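Local coordinates for protein alkylpurine DNA glycosylase AlkC (Pseudomonas fluorescens, PDB 5VHV) that probably excises alkylated purine bases from damaged DNA as a base excision repair glycosylase that works without flipping the damaged nucleotide out of the helix, at residues P26-A30 and K31-K35; L217-P220 and H221-W224. All blocks are in the same frame, centred on the assembly; numbering follows the deposited sequence.

Contact 1: P26-A30 and K31-K35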
ATOM      1  N   PRO A  26      -2.224  32.149 -22.223  1.00 28.07           N
ATOM      2  CA  PRO A  26      -1.702  33.489 -21.908  1.00 30.13           C
ATOM      3  C   PRO A  26      -2.661  34.363 -21.118  1.00 31.03           C
ATOM      4  O   PRO A  26      -2.209  35.156 -20.287  1.00 28.72           O
ATOM      5  CB  PRO A  26      -1.405  34.070 -23.298  1.00 36.87           C
ATOM      6  CG  PRO A  26      -1.044  32.885 -24.103  1.00 39.64           C
ATOM      7  CD  PRO A  26      -1.929  31.759 -23.613  1.00 35.66           C
ATOM      8  N   ALA A  27      -3.967  34.227 -21.328  1.00 27.90           N
ATOM      9  CA  ALA A  27      -4.965  35.027 -20.629  1.00 33.85           C
ATOM     10  C   ALA A  27      -5.311  34.482 -19.241  1.00 27.11           C
ATOM     11  O   ALA A  27      -6.237  34.985 -18.599  1.00 29.71           O
ATOM     12  CB  ALA A  27      -6.233  35.124 -21.484  1.00 34.13           C
ATOM     13  N   PHE A  28      -4.574  33.495 -18.750  1.00 25.37           N
ATOM     14  CA  PHE A  28      -4.862  32.894 -17.448  1.00 24.02           C
ATOM     15  C   PHE A  28      -4.867  33.944 -16.345  1.00 26.05           C
ATOM     16  O   PHE A  28      -3.967  34.786 -16.256  1.00 25.50           O
ATOM     17  CB  PHE A  28      -3.805  31.831 -17.140  1.00 23.15           C
ATOM     18  CG  PHE A  28      -3.987  31.117 -15.793  1.00 22.59           C
ATOM     19  CD1 PHE A  28      -5.158  30.434 -15.481  1.00 23.03           C
ATOM     20  CD2 PHE A  28      -2.955  31.126 -14.850  1.00 26.01           C
ATOM     21  CE1 PHE A  28      -5.311  29.771 -14.243  1.00 22.77           C
ATOM     22  CE2 PHE A  28      -3.096  30.471 -13.616  1.00 22.83           C
ATOM     23  CZ  PHE A  28      -4.275  29.790 -13.315  1.00 24.23           C
ATOM     24  N   ASP A  29      -5.867  33.857 -15.465  1.00 25.26           N
ATOM     25  CA  ASP A  29      -5.975  34.761 -14.317  1.00 25.72           C
ATOM     26  C   ASP A  29      -5.080  34.231 -13.194  1.00 29.80           C
ATOM     27  O   ASP A  29      -5.529  33.669 -12.199  1.00 23.20           O
ATOM     28  CB  ASP A  29      -7.433  34.884 -13.886  1.00 27.34           C
ATOM     29  CG  ASP A  29      -7.635  35.827 -12.706  1.00 32.06           C
ATOM     30  OD1 ASP A  29      -6.691  36.539 -12.316  1.00 25.84           O
ATOM     31  OD2 ASP A  29      -8.756  35.849 -12.151  1.00 31.05           O
ATOM     32  N   ALA A  30      -3.765  34.419 -13.369  1.00 25.67           N
ATOM     33  CA  ALA A  30      -2.826  33.886 -12.383  1.00 26.09           C
ATOM     34  C   ALA A  30      -3.025  34.540 -11.021  1.00 24.00           C
ATOM     35  O   ALA A  30      -2.942  33.871  -9.982  1.00 28.82           O
ATOM     36  CB  ALA A  30      -1.382  34.085 -12.851  1.00 28.42           C
ATOM     37  N   LYS A  31      -3.273  35.852 -11.010  1.00 27.62           N
ATOM     38  CA  LYS A  31      -3.463  36.566  -9.752  1.00 27.36           C
ATOM     39  C   LYS A  31      -4.676  36.032  -9.003  1.00 25.44           C
ATOM     40  O   LYS A  31      -4.629  35.844  -7.784  1.00 25.70           O
ATOM     41  CB  LYS A  31      -3.605  38.064 -10.034  1.00 35.63           C
ATOM     42  CG  LYS A  31      -4.068  38.912  -8.871  1.00 47.74           C
ATOM     43  CD  LYS A  31      -3.886  40.407  -9.199  0.80 53.96           C
ATOM     44  CE  LYS A  31      -5.104  41.223  -8.809  1.00 54.68           C
ATOM     45  NZ  LYS A  31      -4.942  42.684  -9.115  0.42 49.43           N
ATOM     46  N   GLY A  32      -5.777  35.790  -9.720  1.00 27.42           N
ATOM     47  CA  GLY A  32      -6.959  35.229  -9.086  1.00 24.48           C
ATOM     48  C   GLY A  32      -6.737  33.807  -8.614  1.00 24.73           C
ATOM     49  O   GLY A  32      -7.217  33.416  -7.546  1.00 24.65           O
ATOM     50  N   PHE A  33      -5.988  33.022  -9.393  1.00 21.35           N
ATOM     51  CA  PHE A  33      -5.681  31.654  -9.002  1.00 19.98           C
ATOM     52  C   PHE A  33      -4.904  31.632  -7.700  1.00 23.31           C
ATOM     53  O   PHE A  33      -5.233  30.877  -6.775  1.00 19.21           O
ATOM     54  CB  PHE A  33      -4.898  30.959 -10.113  1.00 20.18           C
ATOM     55  CG  PHE A  33      -4.207  29.693  -9.672  1.00 18.73           C
ATOM     56  CD1 PHE A  33      -4.910  28.501  -9.575  1.00 22.15           C
ATOM     57  CD2 PHE A  33      -2.850  29.692  -9.386  1.00 20.83           C
ATOM     58  CE1 PHE A  33      -4.271  27.340  -9.187  1.00 20.36           C
ATOM     59  CE2 PHE A  33      -2.211  28.531  -8.983  1.00 20.30           C
ATOM     60  CZ  PHE A  33      -2.936  27.351  -8.885  1.00 21.33           C
ATOM     61  N   LEU A  34      -3.866  32.473  -7.610  1.00 21.43           N
ATOM     62  CA  LEU A  34      -3.033  32.489  -6.417  1.00 23.02           C
ATOM     63  C   LEU A  34      -3.824  32.969  -5.208  1.00 21.67           C
ATOM     64  O   LEU A  34      -3.700  32.399  -4.114  1.00 26.52           O
ATOM     65  CB  LEU A  34      -1.796  33.372  -6.657  1.00 23.72           C
ATOM     66  CG  LEU A  34      -0.764  32.752  -7.621  1.00 27.42           C
ATOM     67  CD1 LEU A  34       0.301  33.771  -7.991  1.00 32.20           C
ATOM     68  CD2 LEU A  34      -0.115  31.512  -7.022  1.00 28.57           C
ATOM     69  N   LYS A  35      -4.645  34.013  -5.383  1.00 24.16           N
ATOM     70  CA  LYS A  35      -5.464  34.490  -4.277  1.00 24.66           C
ATOM     71  C   LYS A  35      -6.355  33.373  -3.742  1.00 24.40           C
ATOM     72  O   LYS A  35      -6.466  33.168  -2.527  1.00 22.87           O
ATOM     73  CB  LYS A  35      -6.313  35.678  -4.720  1.00 29.22           C
ATOM     74  CG  LYS A  35      -7.141  36.263  -3.601  1.00 27.54           C
ATOM     75  CD  LYS A  35      -7.920  37.488  -4.082  1.00 35.84           C
ATOM     76  CE  LYS A  35      -8.734  38.119  -2.967  1.00 52.15           C
ATOM     77  NZ  LYS A  35      -9.566  39.238  -3.500  1.00 66.84           N
TER

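Contact 2: L217-P220 and H221-W224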
ATOM      1  N   LEU A 217       2.878 -21.387  -9.734  1.00 28.55           N
ATOM      2  CA  LEU A 217       3.890 -20.649  -9.003  1.00 28.44           C
ATOM      3  C   LEU A 217       5.300 -20.966  -9.481  1.00 36.64           C
ATOM      4  O   LEU A 217       6.263 -20.463  -8.896  1.00 34.56           O
ATOM      5  CB  LEU A 217       3.748 -20.911  -7.505  1.00 33.42           C
ATOM      6  CG  LEU A 217       2.388 -20.533  -6.908  1.00 35.61           C
ATOM      7  CD1 LEU A 217       2.426 -20.642  -5.390  1.00 43.34           C
ATOM      8  CD2 LEU A 217       1.903 -19.138  -7.334  1.00 32.18           C
ATOM      9  N   GLU A 218       5.445 -21.773 -10.538  1.00 37.23           N
ATOM     10  CA  GLU A 218       6.743 -21.922 -11.185  1.00 34.32           C
ATOM     11  C   GLU A 218       7.101 -20.689 -12.005  1.00 38.70           C
ATOM     12  O   GLU A 218       8.277 -20.485 -12.317  1.00 36.15           O
ATOM     13  CB  GLU A 218       6.754 -23.173 -12.068  1.00 35.87           C
ATOM     14  CG  GLU A 218       6.407 -24.450 -11.319  1.00 51.50           C
ATOM     15  CD  GLU A 218       7.464 -24.833 -10.303  1.00 75.41           C
ATOM     16  OE1 GLU A 218       8.641 -24.460 -10.501  0.85 78.90           O
ATOM     17  OE2 GLU A 218       7.120 -25.505  -9.307  0.57 81.49           O
ATOM     18  N   ASN A 219       6.121 -19.865 -12.351  1.00 30.32           N
ATOM     19  CA  ASN A 219       6.400 -18.567 -12.948  1.00 34.03           C
ATOM     20  C   ASN A 219       6.878 -17.613 -11.860  1.00 37.94           C
ATOM     21  O   ASN A 219       6.109 -17.311 -10.945  1.00 29.82           O
ATOM     22  CB  ASN A 219       5.150 -18.008 -13.619  1.00 37.90           C
ATOM     23  CG  ASN A 219       5.414 -16.705 -14.353  1.00 45.57           C
ATOM     24  OD1 ASN A 219       5.974 -15.764 -13.791  1.00 39.31           O
ATOM     25  ND2 ASN A 219       5.020 -16.648 -15.619  1.00 38.67           N
ATOM     26  N   PRO A 220       8.118 -17.114 -11.917  1.00 34.05           N
ATOM     27  CA  PRO A 220       8.638 -16.340 -10.775  1.00 26.35           C
ATOM     28  C   PRO A 220       7.901 -15.030 -10.539  1.00 24.99           C
ATOM     29  O   PRO A 220       7.847 -14.564  -9.391  1.00 27.68           O
ATOM     30  CB  PRO A 220      10.109 -16.110 -11.143  1.00 45.29           C
ATOM     31  CG  PRO A 220      10.169 -16.285 -12.621  1.00 41.40           C
ATOM     32  CD  PRO A 220       9.124 -17.285 -12.978  1.00 42.45           C
ATOM     33  N   HIS A 221       7.320 -14.433 -11.579  1.00 28.00           N
ATOM     34  CA  HIS A 221       6.504 -13.236 -11.384  1.00 28.74           C
ATOM     35  C   HIS A 221       5.259 -13.561 -10.574  1.00 29.71           C
ATOM     36  O   HIS A 221       4.902 -12.835  -9.639  1.00 23.24           O
ATOM     37  CB  HIS A 221       6.114 -12.644 -12.737  1.00 28.58           C
ATOM     38  CG  HIS A 221       7.255 -12.025 -13.475  1.00 31.58           C
ATOM     39  ND1 HIS A 221       8.418 -11.632 -12.848  1.00 35.57           N
ATOM     40  CD2 HIS A 221       7.414 -11.727 -14.788  1.00 31.16           C
ATOM     41  CE1 HIS A 221       9.245 -11.125 -13.742  1.00 31.31           C
ATOM     42  NE2 HIS A 221       8.658 -11.167 -14.925  1.00 35.15           N
ATOM     43  N   THR A 222       4.591 -14.659 -10.922  1.00 26.10           N
ATOM     44  CA  THR A 222       3.393 -15.079 -10.211  1.00 21.66           C
ATOM     45  C   THR A 222       3.728 -15.518  -8.787  1.00 23.97           C
ATOM     46  O   THR A 222       2.999 -15.193  -7.845  1.00 23.97           O
ATOM     47  CB  THR A 222       2.714 -16.202 -11.010  1.00 29.38           C
ATOM     48  OG1 THR A 222       2.544 -15.783 -12.375  1.00 27.25           O
ATOM     49  CG2 THR A 222       1.351 -16.567 -10.406  1.00 26.63           C
ATOM     50  N   ALA A 223       4.837 -16.248  -8.609  1.00 22.08           N
ATOM     51  CA  ALA A 223       5.271 -16.630  -7.264  1.00 22.46           C
ATOM     52  C   ALA A 223       5.503 -15.400  -6.386  1.00 25.44           C
ATOM     53  O   ALA A 223       5.131 -15.386  -5.206  1.00 24.22           O
ATOM     54  CB  ALA A 223       6.544 -17.470  -7.328  1.00 29.09           C
ATOM     55  N   TRP A 224       6.132 -14.363  -6.941  1.00 23.42           N
ATOM     56  CA  TRP A 224       6.392 -13.158  -6.161  1.00 25.74           C
ATOM     57  C   TRP A 224       5.087 -12.487  -5.755  1.00 20.19           C
ATOM     58  O   TRP A 224       4.908 -12.091  -4.588  1.00 19.73           O
ATOM     59  CB  TRP A 224       7.263 -12.186  -6.962  1.00 24.02           C
ATOM     60  CG  TRP A 224       7.675 -10.962  -6.181  1.00 22.31           C
ATOM     61  CD1 TRP A 224       8.859 -10.772  -5.511  1.00 27.70           C
ATOM     62  CD2 TRP A 224       6.912  -9.752  -5.992  1.00 20.39           C
ATOM     63  NE1 TRP A 224       8.873  -9.527  -4.918  1.00 25.01           N
ATOM     64  CE2 TRP A 224       7.690  -8.885  -5.194  1.00 25.11           C
ATOM     65  CE3 TRP A 224       5.655  -9.322  -6.422  1.00 19.31           C
ATOM     66  CZ2 TRP A 224       7.247  -7.603  -4.830  1.00 22.88           C
ATOM     67  CZ3 TRP A 224       5.202  -8.053  -6.035  1.00 21.21           C
ATOM     68  CH2 TRP A 224       5.999  -7.215  -5.251  1.00 23.68           C
TER

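Contact 1: P26-A30 and K31-K35
Asp29 caps the N-terminus of helix 30-38 with its own side chain: OD1 accepts from Gly32 N at 2.9 Å. Gly32 N meets OD1 from well above the carboxylate plane, 58° out of it. The first torsion accounts for this reach: CG stands anti to the backbone N (chi1 -179°), which sets it beside the carbonyl carbon and brings OD1 to Gly32 N. Asp29 O is bonded as well, taking Phe33 N at 2.9 Å, and Leu34 N to Ala30 O (2.9 Å) continues the helical pattern.

Phe28, just before the cap, meets Phe33, four residues after Asp29. Both side chains also hold CG anti to their backbone N. The far end of the Phe28 ring meets the base of the Phe33 side chain, CZ resting 3.5 Å from Phe33 CB and 3.6 Å from Phe33 CG. The rings are inclined by 50° with centroids 5.6 Å apart, an oblique meeting. Both are buried and reach Leu57 of helix 46-60, while Phe28 also touches Met21 and Phe33 Ala18 of helix 11-24. The capping bond and the Phe28-Phe33 contact, a hydrophobic staple, together fix the helix start, and the negative carboxylate there would be expected to interact favourably with the helix dipole.

Contact 2: L217-P220 and H221-W224
Asn219 is the N-cap of helix 220-229, its OD1 accepting from His221 N and Thr222 N in place of the missing preceding turn. The capping bonds thus use one acceptor for two amides. His221 N lies 2.9 Å from OD1, but the bond is bent to 129° and weak; Thr222 N, at 3.4 Å from the same oxygen, is better aligned but long, and also weak. With CG anti to the backbone N (chi1 -175°), the amide swings beside its own carbonyl carbon and brings OD1 to these donors. Replacing Asn219 with alanine would probably leave the His221 and Thr222 amides without this shared acceptor and the helix start less firmly fixed.

The backbone bonds are firmer. Ala223 N gives to Asn219 O at 2.9 Å and 169°, almost straight, so Asn219 is gripped through both its side chain and its carbonyl. Trp224 N follows with Pro220 O at 3.0 Å, meeting that oxygen from above the carbonyl plane. A further hydrogen bond joins the Thr222 hydroxyl to Lys182 O and ties the cap to the chain ahead of helix 187-201.

Ring contacts lie farther along: the Trp224 ring stacks with His228. Against helix 187-201, His221 touches Arg190, and Trp224 touches Arg190 and Lys191.

Among van der Waals contacts, the Asn219 side chain crosses that of Thr222 at about a right angle, Asn219 CG lying 3.6 Å from Thr222 OG1. Leu217 packs on the turn: its CD2 approaches Thr222 CG2 at 4.0 Å, the side chains again nearly perpendicular, and its carbonyl oxygen, Leu217 O, sits 3.4 Å from Ala223 CB.

Both contacts are helix N-termini, each led by a loop, but they belong to separate parts of the chain's helical region. Contact 1 comes first, where the loop after helix 11-24 enters helix 30-38; contact 2 follows much later, where the loop after helix 205-213 enters helix 220-229, ahead of the strands that begin at 253-265. Their centres are 52 Å apart, on opposite sides of the chain's centre, and their nearest atoms about 36 Å. Such local helix starts at distant points are consistent with the HEAT-like helical repeats of this family. Contact 2 comes within about 7 Å of the bound DNA at its nearest atom, contact 1 within about 18 Å, so only contact 2 lies near it.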